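Local structure of putative exported protein (Bacteroides fragilis, 3FZX) at residues P89-L92 / N93-A97. The protein is of unknown function but is a putative exported protein with a YmcC-like beta-barrel fold that binds calcium and may bind lipid. Residues are numbered along the deposited sequence; the frame is centred on the assembly and turned at random.
Sequences PTAL and NMMNA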
# COMPACT_ATOMS: atom_id res chain seq x y z
N PRO A 89 -5.78 -10.10 18.17
CA PRO A 89 -7.09 -10.74 18.41
C PRO A 89 -8.33 -9.97 17.93
O PRO A 89 -9.29 -10.59 17.42
CB PRO A 89 -7.11 -10.88 19.94
CG PRO A 89 -5.70 -11.01 20.32
CD PRO A 89 -4.94 -10.13 19.38
N THR A 90 -8.33 -8.65 18.10
CA THR A 90 -9.44 -7.79 17.64
C THR A 90 -9.64 -8.00 16.16
O THR A 90 -10.76 -8.12 15.70
CB THR A 90 -9.18 -6.28 17.96
OG1 THR A 90 -9.03 -6.13 19.37
CG2 THR A 90 -10.32 -5.38 17.48
N ALA A 91 -8.55 -8.11 15.42
CA ALA A 91 -8.61 -8.32 13.99
C ALA A 91 -9.13 -9.72 13.66
O ALA A 91 -10.10 -9.88 12.91
CB ALA A 91 -7.24 -8.11 13.40
N LEU A 92 -8.49 -10.72 14.26
CA LEU A 92 -8.84 -12.11 13.99
C LEU A 92 -10.31 -12.36 14.26
O LEU A 92 -11.00 -12.97 13.45
CB LEU A 92 -7.98 -13.06 14.84
CG LEU A 92 -6.50 -13.07 14.46
CD1 LEU A 92 -5.67 -13.83 15.52
CD2 LEU A 92 -6.38 -13.65 13.03
N ASN A 93 -10.78 -11.82 15.38
CA ASN A 93 -12.16 -12.02 15.83
C ASN A 93 -13.23 -11.28 15.05
O ASN A 93 -14.39 -11.59 15.22
CB ASN A 93 -12.27 -11.69 17.33
CG ASN A 93 -11.54 -12.72 18.21
OD1 ASN A 93 -11.07 -13.73 17.72
ND2 ASN A 93 -11.44 -12.45 19.50
N MSE A 94 -12.89 -10.33 14.20
CA MSE A 94 -13.93 -9.66 13.42
C MSE A 94 -13.94 -10.11 11.96
O MSE A 94 -14.81 -9.67 11.20
CB MSE A 94 -13.88 -8.13 13.59
CG MSE A 94 -12.56 -7.43 13.39
SE MSE A 94 -12.09 -7.22 11.53
CE MSE A 94 -13.28 -5.67 11.02
N MSE A 95 -13.03 -11.01 11.58
CA MSE A 95 -12.89 -11.40 10.17
C MSE A 95 -13.93 -12.40 9.68
O MSE A 95 -14.30 -13.33 10.39
CB MSE A 95 -11.54 -12.03 9.90
CG MSE A 95 -10.40 -11.07 9.55
SE MSE A 95 -8.75 -12.15 9.72
CE MSE A 95 -7.56 -10.58 9.88
N ASN A 96 -14.37 -12.18 8.45
CA ASN A 96 -15.15 -13.14 7.70
C ASN A 96 -14.86 -12.89 6.21
O ASN A 96 -14.06 -12.00 5.84
CB ASN A 96 -16.64 -13.08 8.07
CG ASN A 96 -17.23 -11.69 7.94
OD1 ASN A 96 -17.09 -11.04 6.90
ND2 ASN A 96 -17.92 -11.23 8.99
N ALA A 97 -15.46 -13.70 5.34
CA ALA A 97 -15.23 -13.62 3.90
C ALA A 97 -15.50 -12.24 3.30
O ALA A 97 -14.93 -11.92 2.28
CB ALA A 97 -16.06 -14.67 3.19
O HOH W 1 -13.41 -14.02 12.81
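Asn93 N reaches back to Pro89 O at 2.8 Å in a nearly straight alpha-helical bond, but the turn then tightens: Met94 N binds Ala91 O at 3.1 Å, three residues back, and only weakly the carbonyl of Thr90. A weak bond from Met95 N to Leu92 O prolongs this i to i-3 pattern, which is of the 3-10 type and follows the one i to i-4 bond, and one water donates to both Leu92 O and Met95 O, bridging the two carbonyls where the chain turns into an extended course at Met95. The side chain of Asn93 lies back against the Pro89 carbonyl, CG 3.2 Å from Pro89 O, the atom its own backbone N-H already uses. Met94 curls instead of stretching: CG sits between the backbone N and the carbonyl carbon (chi1 51°), 3.0 Å from Thr90 O. The bend at chi2 brings SE to 3.6 Å from Ala91 O, and the one at chi3 turns only the terminal CE. Met95 runs straight beyond CG. Its selenium lies 4.3 Å from Leu92 CD2, while the terminal CE comes to 4.3 Å from Ala91 CB, so the selenium and methyl of this selenomethionine reach two successive residues. This short helix joins strands 77-81 and 99-107 of the closed antiparallel barrel. Leu92 and Met95 meet Phe56 of strand 47-58, Ala91 rests on Ile143 of strand 136-158, and both selenomethionines touch Leu131 of strand 127-133, which places the apolar side of the turn against the barrel strands.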